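Local coordinates for Low density lipoprotein receptor adapter protein 1 (Rattus norvegicus, PDB 3SO6) that acts as a clathrin-associated sorting adaptor whose phosphotyrosine-binding (PTB) domain, the part in this chain, binds the NPXY internalization motif of the LDL receptor for endocytosis, at residues A[8-14]-A[100-106]; A[29-33]-A[80-86]; A[43-47]-A[57-61]; A[51-56]-A[68-74]. One frame throughout, in Å; residues are numbered along the deposited sequence.

Interaction 1 of 4, residues A[8-14]-A[100-106]; sequences LKYLGMT and ECHAFLC
K9 and L105 face each other as a hydrogen-bonded antiparallel pair, with L105 N to K9 O at 2.8 Å, and the pairing of 8-14 with 100-106 runs on to T14 opposite C101. The strand directions stand 143° apart. Between these ends the register slips by one residue: L11 N reaches A103 O at 2.9 Å, while G12 O takes A103 N almost head-on at 3.0 Å. L11 and G12 thus share A103 in a classic beta bulge, and the backbone of G12 would jam a CB against the preceding carbonyl O. This is the seam between the PTB-domain strands first and last in chain order. Helix 22-38 covers the L11 and C101 side, where L11 CG packs obliquely against L105 CB. On the other side, Y10 CG stands anti to the backbone N (chi1 -177°), which lays the ring along the partner strand until its OH meets H102 ND1 at 2.8 Å, near the imidazole plane. H102 NE2 donates to E100 OE1 at 2.8 Å, so both ring nitrogens are held. M13 CB covers one face of that ring, 3.9 Å from its centroid. Y10 CD1 rests over a face of F104, 3.5 Å from CE2.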
# COMPACT_ATOMS: atom_id res chain seq x y z
N LEU A 8 5.57 1.13 -10.52
CA LEU A 8 4.18 0.80 -10.77
C LEU A 8 3.45 2.04 -11.37
O LEU A 8 4.06 3.09 -11.65
CB LEU A 8 3.51 0.42 -9.42
CG LEU A 8 4.23 -0.70 -8.61
CD1 LEU A 8 3.35 -1.00 -7.43
CD2 LEU A 8 4.44 -1.94 -9.39
N LYS A 9 2.17 1.87 -11.65
CA LYS A 9 1.33 2.98 -12.10
C LYS A 9 0.29 3.22 -11.02
O LYS A 9 -0.26 2.27 -10.46
CB LYS A 9 0.66 2.64 -13.41
CG LYS A 9 1.64 2.65 -14.55
CD LYS A 9 0.97 2.19 -15.83
CE LYS A 9 1.95 1.81 -16.98
NZ LYS A 9 1.23 1.66 -18.27
N TYR A 10 0.04 4.49 -10.64
CA TYR A 10 -0.90 4.83 -9.57
C TYR A 10 -2.31 4.93 -10.13
O TYR A 10 -2.59 5.72 -11.01
CB TYR A 10 -0.51 6.18 -8.99
CG TYR A 10 -1.41 6.56 -7.81
CD1 TYR A 10 -1.71 5.64 -6.73
CD2 TYR A 10 -1.97 7.84 -7.73
CE1 TYR A 10 -2.45 6.03 -5.64
CE2 TYR A 10 -2.75 8.21 -6.60
CZ TYR A 10 -2.98 7.34 -5.56
OH TYR A 10 -3.70 7.70 -4.45
N LEU A 11 -3.20 4.07 -9.64
CA LEU A 11 -4.60 4.15 -10.07
C LEU A 11 -5.40 5.24 -9.36
O LEU A 11 -6.25 5.89 -10.00
CB LEU A 11 -5.25 2.78 -9.84
CG LEU A 11 -4.82 1.62 -10.80
CD1 LEU A 11 -5.11 0.22 -10.20
CD2 LEU A 11 -5.57 1.73 -12.15
N GLY A 12 -5.12 5.47 -8.10
CA GLY A 12 -5.86 6.44 -7.34
C GLY A 12 -6.22 5.90 -5.95
O GLY A 12 -5.70 4.86 -5.50
N MET A 13 -7.08 6.66 -5.30
CA MET A 13 -7.47 6.36 -3.91
C MET A 13 -8.95 6.53 -3.73
O MET A 13 -9.62 7.26 -4.47
CB MET A 13 -6.69 7.25 -2.93
CG MET A 13 -6.90 8.74 -3.07
SD MET A 13 -6.77 9.45 -1.30
CE MET A 13 -8.31 8.39 -0.91
N THR A 14 -9.43 5.85 -2.72
CA THR A 14 -10.80 6.06 -2.23
C THR A 14 -10.82 5.88 -0.73
O THR A 14 -10.00 5.13 -0.18
CB THR A 14 -11.73 5.03 -2.95
OG1 THR A 14 -13.09 5.39 -2.68
CG2 THR A 14 -11.45 3.61 -2.50
N GLU A 100 -7.63 5.60 4.01
CA GLU A 100 -7.57 5.70 2.56
C GLU A 100 -7.04 4.39 1.95
O GLU A 100 -5.99 3.87 2.40
CB GLU A 100 -6.57 6.79 2.10
CG GLU A 100 -6.86 8.20 2.79
CD GLU A 100 -5.75 9.21 2.49
OE1 GLU A 100 -4.57 8.81 2.22
OE2 GLU A 100 -6.01 10.42 2.62
N CYS A 101 -7.66 3.92 0.86
CA CYS A 101 -7.13 2.82 0.10
C CYS A 101 -6.46 3.41 -1.13
O CYS A 101 -7.12 4.15 -1.90
CB CYS A 101 -8.27 1.84 -0.29
SG CYS A 101 -7.67 0.45 -1.24
N HIS A 102 -5.19 3.06 -1.30
CA HIS A 102 -4.42 3.49 -2.45
C HIS A 102 -4.04 2.29 -3.34
O HIS A 102 -3.56 1.26 -2.82
CB HIS A 102 -3.10 4.18 -2.04
CG HIS A 102 -3.31 5.47 -1.30
ND1 HIS A 102 -3.19 6.70 -1.90
CD2 HIS A 102 -3.66 5.70 -0.01
CE1 HIS A 102 -3.41 7.65 -1.00
NE2 HIS A 102 -3.74 7.08 0.15
N ALA A 103 -4.38 2.35 -4.65
CA ALA A 103 -4.23 1.23 -5.54
C ALA A 103 -3.26 1.50 -6.67
O ALA A 103 -3.20 2.63 -7.18
CB ALA A 103 -5.59 0.79 -6.08
N PHE A 104 -2.49 0.45 -7.02
CA PHE A 104 -1.46 0.55 -8.01
C PHE A 104 -1.61 -0.58 -9.01
O PHE A 104 -1.85 -1.75 -8.65
CB PHE A 104 -0.07 0.42 -7.33
CG PHE A 104 0.12 1.46 -6.25
CD1 PHE A 104 -0.43 1.30 -4.98
CD2 PHE A 104 0.83 2.68 -6.55
CE1 PHE A 104 -0.28 2.33 -4.02
CE2 PHE A 104 0.97 3.68 -5.58
CZ PHE A 104 0.38 3.49 -4.34
N LEU A 105 -1.42 -0.25 -10.28
CA LEU A 105 -1.52 -1.22 -11.35
C LEU A 105 -0.10 -1.74 -11.67
O LEU A 105 0.86 -0.94 -11.86
CB LEU A 105 -2.06 -0.55 -12.60
CG LEU A 105 -2.22 -1.50 -13.78
CD1 LEU A 105 -3.36 -2.51 -13.62
CD2 LEU A 105 -2.61 -0.66 -15.02
N CYS A 106 0.03 -3.07 -11.65
CA CYS A 106 1.28 -3.76 -11.95
C CYS A 106 1.15 -4.28 -13.38
O CYS A 106 0.06 -4.43 -13.94
CB CYS A 106 1.51 -4.90 -10.96
SG CYS A 106 1.44 -4.32 -9.23

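Interaction 2 of 4, residues A[29-33]-A[80-86]; sequences VKRIV and DKMHDKV
V29 and V33, one turn apart on helix 22-38, pack on V86, and such apolar packing carries most of this contact. V29 and V86 point at each other tip to tip, CG1 to CG1 at 3.8 Å. V33 CG2 comes at V86 CG2 obliquely, 4.1 Å away. V29 CG1 sits among three neighbours of the loop that joins strands 74-79 and 86-92: besides V86 it touches H83 CB and D80 OD2, the last at 3.6 Å. The valine chi1 values near 165° place CG1 anti to the backbone N, and in V29 this is the methyl that touches D80, H83 and V86.

The aromatic contact is a CH-pi one. V33 CG1 stands over one face of the H83 imidazole, 4.2 Å from the ring centroid and 26° off its normal.

Polar links across the contact run through water. A water accepts from K30 NZ at 2.9 Å and lies in the ring plane of H83, 2.8 Å from NE2. Inside the loop, D80 OD2 receives H83 N at 2.9 Å on its anti side, an Asx motif that fixes the backbone N of H83; a type I turn from H83 to V86 then leads into strand 86-92.

No direct hydrogen bond ties helix to loop. Their fit therefore rests on shape and on one bridging water, while the D80 carboxylate, though packed against V29, spends OD2 on shaping its own loop.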
# COMPACT_ATOMS: atom_id res chain seq x y z
N VAL A 29 -10.93 -1.22 -4.47
CA VAL A 29 -10.19 -1.41 -5.70
C VAL A 29 -11.19 -1.34 -6.86
O VAL A 29 -10.87 -0.75 -7.90
CB VAL A 29 -9.38 -2.75 -5.72
CG1 VAL A 29 -8.91 -3.12 -7.18
CG2 VAL A 29 -8.20 -2.65 -4.77
N LYS A 30 -12.40 -1.93 -6.73
CA LYS A 30 -13.36 -1.85 -7.82
C LYS A 30 -13.65 -0.38 -8.16
O LYS A 30 -13.71 0.00 -9.34
CB LYS A 30 -14.66 -2.64 -7.41
CG LYS A 30 -15.83 -2.52 -8.36
CD LYS A 30 -17.17 -3.16 -7.80
CE LYS A 30 -18.19 -3.58 -8.91
NZ LYS A 30 -17.61 -4.76 -9.73
N ARG A 31 -13.84 0.46 -7.14
CA ARG A 31 -14.18 1.84 -7.36
C ARG A 31 -13.02 2.57 -8.00
O ARG A 31 -13.24 3.38 -8.95
CB ARG A 31 -14.40 2.55 -5.97
CG ARG A 31 -15.68 2.29 -5.24
CD ARG A 31 -15.97 3.29 -4.13
NE ARG A 31 -15.08 3.19 -2.96
CZ ARG A 31 -15.18 2.26 -1.97
NH1 ARG A 31 -15.99 1.23 -2.08
NH2 ARG A 31 -14.42 2.34 -0.90
N ILE A 32 -11.80 2.36 -7.47
CA ILE A 32 -10.66 3.12 -7.97
C ILE A 32 -10.41 2.71 -9.43
O ILE A 32 -10.12 3.57 -10.25
CB ILE A 32 -9.42 2.76 -7.09
CG1 ILE A 32 -9.57 3.32 -5.66
CG2 ILE A 32 -8.16 3.29 -7.75
CD1 ILE A 32 -8.54 2.69 -4.70
N VAL A 33 -10.44 1.43 -9.73
CA VAL A 33 -10.20 1.00 -11.13
C VAL A 33 -11.25 1.60 -12.09
O VAL A 33 -10.91 2.06 -13.15
CB VAL A 33 -10.20 -0.57 -11.23
CG1 VAL A 33 -10.28 -1.00 -12.62
CG2 VAL A 33 -8.95 -1.13 -10.54
N ASP A 80 -5.25 -7.85 -5.24
CA ASP A 80 -6.75 -8.02 -5.38
C ASP A 80 -7.13 -9.29 -6.13
O ASP A 80 -6.42 -9.73 -7.04
CB ASP A 80 -7.29 -6.75 -6.10
CG ASP A 80 -8.78 -6.64 -6.00
OD1 ASP A 80 -9.29 -6.51 -4.89
OD2 ASP A 80 -9.45 -6.68 -7.06
N LYS A 81 -8.24 -9.91 -5.71
CA LYS A 81 -8.71 -11.13 -6.42
C LYS A 81 -9.28 -10.83 -7.78
O LYS A 81 -8.88 -11.44 -8.78
CB LYS A 81 -9.80 -11.80 -5.59
CG LYS A 81 -10.30 -13.13 -6.18
CD LYS A 81 -11.44 -13.70 -5.31
CE LYS A 81 -12.07 -14.90 -6.00
NZ LYS A 81 -13.30 -15.35 -5.22
N MET A 82 -10.27 -9.93 -7.87
CA MET A 82 -10.92 -9.66 -9.15
C MET A 82 -9.94 -8.98 -10.10
O MET A 82 -9.81 -9.37 -11.27
CB MET A 82 -12.15 -8.78 -8.92
CG MET A 82 -12.74 -8.23 -10.21
SD MET A 82 -14.45 -7.79 -10.06
CE MET A 82 -15.10 -9.44 -9.99
N HIS A 83 -9.31 -7.90 -9.64
CA HIS A 83 -8.45 -7.07 -10.52
C HIS A 83 -7.04 -7.50 -10.17
O HIS A 83 -6.36 -6.87 -9.34
CB HIS A 83 -8.70 -5.59 -10.23
CG HIS A 83 -10.08 -5.16 -10.62
ND1 HIS A 83 -10.45 -4.95 -11.95
CD2 HIS A 83 -11.19 -4.91 -9.87
CE1 HIS A 83 -11.73 -4.60 -11.99
NE2 HIS A 83 -12.21 -4.62 -10.76
N ASP A 84 -6.64 -8.65 -10.70
CA ASP A 84 -5.47 -9.36 -10.17
C ASP A 84 -4.12 -8.75 -10.53
O ASP A 84 -3.09 -9.21 -10.00
CB ASP A 84 -5.55 -10.85 -10.44
CG ASP A 84 -5.36 -11.21 -11.91
OD1 ASP A 84 -5.11 -10.35 -12.78
OD2 ASP A 84 -5.40 -12.41 -12.19
N LYS A 85 -4.11 -7.68 -11.35
CA LYS A 85 -2.83 -6.93 -11.53
C LYS A 85 -2.72 -5.81 -10.52
O LYS A 85 -1.74 -5.03 -10.59
CB LYS A 85 -2.70 -6.36 -12.94
CG LYS A 85 -2.68 -7.47 -13.98
CD LYS A 85 -2.83 -6.88 -15.42
CE LYS A 85 -3.11 -7.93 -16.48
NZ LYS A 85 -3.19 -7.21 -17.81
N VAL A 86 -3.67 -5.70 -9.57
CA VAL A 86 -3.65 -4.50 -8.65
C VAL A 86 -3.13 -4.88 -7.27
O VAL A 86 -3.58 -5.88 -6.71
CB VAL A 86 -5.07 -3.88 -8.55
CG1 VAL A 86 -5.12 -2.76 -7.53
CG2 VAL A 86 -5.55 -3.43 -9.97
O HOH W 1 -15.00 -4.31 -10.96

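Interaction 3 of 4, residues A[43-47]-A[57-61]; sequences LQKVT and LTDSL
The hairpin of strands 44-51 and 54-59 reaches its open end here, where Q44 and T47 meet D59, T58 and S60. T47 and T58 form a hydrogen-bonded antiparallel pair, with T47 N to T58 O at 2.8 Å and T58 N to T47 O at 3.0 Å. Two residues on, S60 N reaches K45 O at 3.0 Å, but from 41° above the carbonyl plane. Q44 extends, its CG anti to the backbone N (chi1 179°), and delivers NE2 to the anti lone pair of D59 OD1 at 2.8 Å; the bond is nearly straight and lies in the amide plane, although amide and carboxylate are turned 43° apart. D59 OD2 is taken by T62 OG1, so both oxygens of this carboxylate are engaged. In the PTB sheet this hairpin lies between strands 4-16 and 65-70, and V46 on the Q44 and D59 side packs onto Y10 and I66. T47 OG1 and S60 OG share a hydrogen bond of 2.8 Å on the other side. Waters stitch the edges: one donates to both K45 O and D59 OD1 while accepting from L61 N, and another joins T47 O to T58 OG1.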
# COMPACT_ATOMS: atom_id res chain seq x y z
N LEU A 43 -2.00 6.82 -16.60
CA LEU A 43 -1.70 6.82 -15.18
C LEU A 43 -0.34 7.42 -14.84
O LEU A 43 0.61 7.22 -15.57
CB LEU A 43 -1.79 5.37 -14.65
CG LEU A 43 -3.15 4.68 -14.96
CD1 LEU A 43 -3.04 3.20 -14.47
CD2 LEU A 43 -4.26 5.46 -14.29
N GLN A 44 -0.24 8.03 -13.65
CA GLN A 44 1.06 8.55 -13.13
C GLN A 44 1.96 7.37 -12.78
O GLN A 44 1.55 6.47 -12.06
CB GLN A 44 0.78 9.45 -11.92
CG GLN A 44 2.06 10.05 -11.26
CD GLN A 44 1.77 10.69 -9.95
OE1 GLN A 44 0.70 10.47 -9.39
NE2 GLN A 44 2.73 11.42 -9.40
N LYS A 45 3.22 7.40 -13.25
CA LYS A 45 4.19 6.39 -12.91
C LYS A 45 4.73 6.69 -11.50
O LYS A 45 5.17 7.83 -11.22
CB LYS A 45 5.36 6.37 -13.94
CG LYS A 45 4.80 5.97 -15.31
CD LYS A 45 5.91 5.71 -16.36
CE LYS A 45 5.36 5.18 -17.71
NZ LYS A 45 4.32 6.11 -18.31
N VAL A 46 4.58 5.73 -10.61
CA VAL A 46 5.05 5.91 -9.27
C VAL A 46 5.97 4.78 -8.87
O VAL A 46 5.69 3.62 -9.21
CB VAL A 46 3.82 6.07 -8.30
CG1 VAL A 46 4.17 6.01 -6.80
CG2 VAL A 46 2.99 7.32 -8.66
N THR A 47 7.00 5.11 -8.08
CA THR A 47 7.92 4.13 -7.51
C THR A 47 7.62 3.95 -6.06
O THR A 47 7.36 4.89 -5.34
CB THR A 47 9.37 4.65 -7.72
OG1 THR A 47 9.54 4.73 -9.14
CG2 THR A 47 10.37 3.74 -7.12
N LEU A 57 6.59 6.61 -1.50
CA LEU A 57 6.05 6.78 -2.85
C LEU A 57 6.71 7.99 -3.48
O LEU A 57 6.68 9.09 -2.91
CB LEU A 57 4.57 7.06 -2.82
CG LEU A 57 3.70 6.04 -2.15
CD1 LEU A 57 2.27 6.66 -2.24
CD2 LEU A 57 3.83 4.67 -2.83
N THR A 58 7.32 7.77 -4.64
CA THR A 58 7.96 8.85 -5.39
C THR A 58 7.44 8.88 -6.79
O THR A 58 7.07 7.85 -7.40
CB THR A 58 9.48 8.70 -5.32
OG1 THR A 58 9.88 7.46 -5.92
CG2 THR A 58 10.02 8.87 -3.91
N ASP A 59 7.34 10.10 -7.30
CA ASP A 59 6.91 10.30 -8.66
C ASP A 59 8.09 9.73 -9.48
O ASP A 59 9.25 10.20 -9.33
CB ASP A 59 6.70 11.82 -8.88
CG ASP A 59 6.37 12.14 -10.26
OD1 ASP A 59 5.23 11.86 -10.68
OD2 ASP A 59 7.30 12.63 -10.93
N SER A 60 7.84 8.82 -10.41
CA SER A 60 8.97 8.27 -11.12
C SER A 60 9.68 9.25 -12.06
O SER A 60 10.93 9.23 -12.16
CB SER A 60 8.67 6.95 -11.86
OG SER A 60 7.95 5.96 -11.08
N LEU A 61 8.91 10.14 -12.71
CA LEU A 61 9.53 11.10 -13.66
C LEU A 61 10.51 12.04 -12.94
O LEU A 61 11.65 12.29 -13.41
CB LEU A 61 8.48 11.92 -14.42
CG LEU A 61 7.59 11.11 -15.33
CD1 LEU A 61 6.48 11.98 -15.94
CD2 LEU A 61 8.44 10.39 -16.37
O HOH W 2 5.90 10.07 -12.73
O HOH W 3 6.88 3.60 -12.23
O HOH W 4 10.02 5.54 -3.77

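Interaction 4 of 4, residues A[51-56]-A[68-74]; sequences SPRGII and NVSIYRI
I71 turns its CG1 anti to the backbone N (chi1 -157°), leaving CG2 between N and the carbonyl carbon, 3.4 Å from P52 O; CB, placed by the backbone, lies equally near that oxygen. I55 has CG1 anti to its carbonyl carbon (chi1 -63°) and stretches on to CD1, which meets I74 CD1 at 3.8 Å with the two side chains crossing at about a right angle. The backbone joins I55 and V69 as a hydrogen-bonded antiparallel pair, V69 N to I55 O at 2.8 Å, and I71 N reaches R53 O at 3.0 Å from above the carbonyl plane. G54 CA makes a CA-H...O contact of 3.2 Å with V69 O; a CB here would run into V69 O and I71 N, and into the preceding carbonyl O. The hairpin of strands 54-59 and 65-70 ends in the 3-10 segment 71-73, at whose start S70 OG accepts from Y72 N as an ST turn. This corner of the PTB domain touches the bound peptide: Y72 makes backbone hydrogen bonds to it and I74 O accepts one from a polar side chain. Helix 109-131 packs on I71 and I74. Farther along the strands, I56 CG1 lies 3.9 Å from N68 OD1.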
# COMPACT_ATOMS: atom_id res chain seq x y z
N SER A 51 9.98 -0.92 3.06
CA SER A 51 10.95 -1.45 4.08
C SER A 51 10.18 -1.49 5.37
O SER A 51 9.00 -1.10 5.42
CB SER A 51 12.11 -0.47 4.18
OG SER A 51 11.71 0.71 4.86
N PRO A 52 10.81 -1.96 6.46
CA PRO A 52 10.08 -2.00 7.74
C PRO A 52 9.70 -0.58 8.21
O PRO A 52 8.86 -0.48 9.11
CB PRO A 52 11.07 -2.73 8.70
CG PRO A 52 11.96 -3.50 7.74
CD PRO A 52 12.12 -2.68 6.51
N ARG A 53 10.30 0.47 7.66
CA ARG A 53 9.94 1.86 7.98
C ARG A 53 8.59 2.28 7.44
O ARG A 53 7.92 3.19 7.96
CB ARG A 53 11.05 2.80 7.46
CG ARG A 53 12.44 2.52 8.08
CD ARG A 53 13.39 3.71 7.99
NE ARG A 53 12.93 4.96 8.62
CZ ARG A 53 13.29 5.39 9.84
NH1 ARG A 53 14.06 4.66 10.65
NH2 ARG A 53 12.88 6.57 10.27
N GLY A 54 8.15 1.62 6.38
CA GLY A 54 6.95 2.02 5.64
C GLY A 54 7.13 1.98 4.14
O GLY A 54 7.95 1.25 3.63
N ILE A 55 6.27 2.72 3.44
CA ILE A 55 6.34 2.74 1.99
C ILE A 55 6.60 4.17 1.54
O ILE A 55 5.88 5.09 1.95
CB ILE A 55 5.00 2.29 1.34
CG1 ILE A 55 4.70 0.85 1.71
CG2 ILE A 55 5.12 2.42 -0.16
CD1 ILE A 55 3.30 0.37 1.30
N ILE A 56 7.68 4.33 0.78
CA ILE A 56 8.03 5.65 0.21
C ILE A 56 7.48 5.65 -1.23
O ILE A 56 7.85 4.80 -2.04
CB ILE A 56 9.51 5.99 0.18
CG1 ILE A 56 10.08 5.82 1.58
CG2 ILE A 56 9.71 7.42 -0.16
CD1 ILE A 56 11.53 6.00 1.66
N ASN A 68 5.83 9.78 2.23
CA ASN A 68 6.44 8.69 3.03
C ASN A 68 5.37 8.18 4.00
O ASN A 68 4.91 8.94 4.90
CB ASN A 68 7.70 9.25 3.81
CG ASN A 68 8.42 8.15 4.58
OD1 ASN A 68 8.00 6.98 4.64
ND2 ASN A 68 9.56 8.48 5.03
N VAL A 69 4.91 6.94 3.79
CA VAL A 69 3.83 6.39 4.57
C VAL A 69 4.42 5.57 5.71
O VAL A 69 4.90 4.43 5.47
CB VAL A 69 2.91 5.52 3.69
CG1 VAL A 69 1.68 5.12 4.47
CG2 VAL A 69 2.50 6.33 2.41
N SER A 70 4.31 6.06 6.94
CA SER A 70 4.87 5.34 8.10
C SER A 70 4.23 3.97 8.17
O SER A 70 2.99 3.82 8.07
CB SER A 70 4.53 6.11 9.38
OG SER A 70 4.87 5.34 10.49
N ILE A 71 5.03 2.97 8.52
CA ILE A 71 4.50 1.59 8.72
C ILE A 71 3.36 1.59 9.74
O ILE A 71 2.45 0.78 9.59
CB ILE A 71 5.69 0.61 9.15
CG1 ILE A 71 5.36 -0.82 8.84
CG2 ILE A 71 6.16 0.91 10.63
CD1 ILE A 71 5.41 -1.20 7.41
N TYR A 72 3.39 2.47 10.76
CA TYR A 72 2.35 2.43 11.79
C TYR A 72 0.98 2.89 11.32
O TYR A 72 -0.03 2.63 11.94
CB TYR A 72 2.75 3.30 12.95
CG TYR A 72 4.04 2.90 13.60
CD1 TYR A 72 4.19 1.64 14.22
CD2 TYR A 72 5.11 3.80 13.60
CE1 TYR A 72 5.40 1.33 14.83
CE2 TYR A 72 6.33 3.47 14.18
CZ TYR A 72 6.46 2.21 14.80
OH TYR A 72 7.66 1.85 15.46
N ARG A 73 0.96 3.57 10.19
CA ARG A 73 -0.29 4.03 9.58
C ARG A 73 -0.97 2.99 8.69
O ARG A 73 -2.14 3.21 8.30
CB ARG A 73 -0.01 5.26 8.72
CG ARG A 73 0.38 6.50 9.53
CD ARG A 73 0.88 7.65 8.59
NE ARG A 73 -0.09 7.93 7.53
CZ ARG A 73 0.19 8.48 6.35
NH1 ARG A 73 1.41 8.87 6.02
NH2 ARG A 73 -0.76 8.59 5.40
N ILE A 74 -0.23 1.96 8.21
CA ILE A 74 -0.73 1.07 7.16
C ILE A 74 -1.41 -0.07 7.89
O ILE A 74 -0.78 -0.70 8.77
CB ILE A 74 0.42 0.56 6.27
CG1 ILE A 74 1.19 1.72 5.61
CG2 ILE A 74 -0.14 -0.47 5.31
CD1 ILE A 74 2.49 1.26 4.90
O HOH W 5 11.48 6.16 6.07

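Overall arrangement
Interactions 1, 3 and 4 lie on one seven-stranded antiparallel sheet, while interaction 2 sets helix 22-38 against the loop between strands 74-79 and 86-92. Interaction 1 pairs the first strand with the last in chain order and so spans all the others along the chain. It touches interaction 2 through T14 and R31, and interaction 3 where strands 4-16 and 44-51 are neighbours. Interactions 3 and 4, with centres about 17 Å apart, use opposite ends of strand 54-59 and alternate in sequence. Interactions 2 and 4 are the farthest apart, about 22 Å between centres, on opposite sides of the chain's centre, yet both reach the bound peptide, through K81 and through the 71-74 corner.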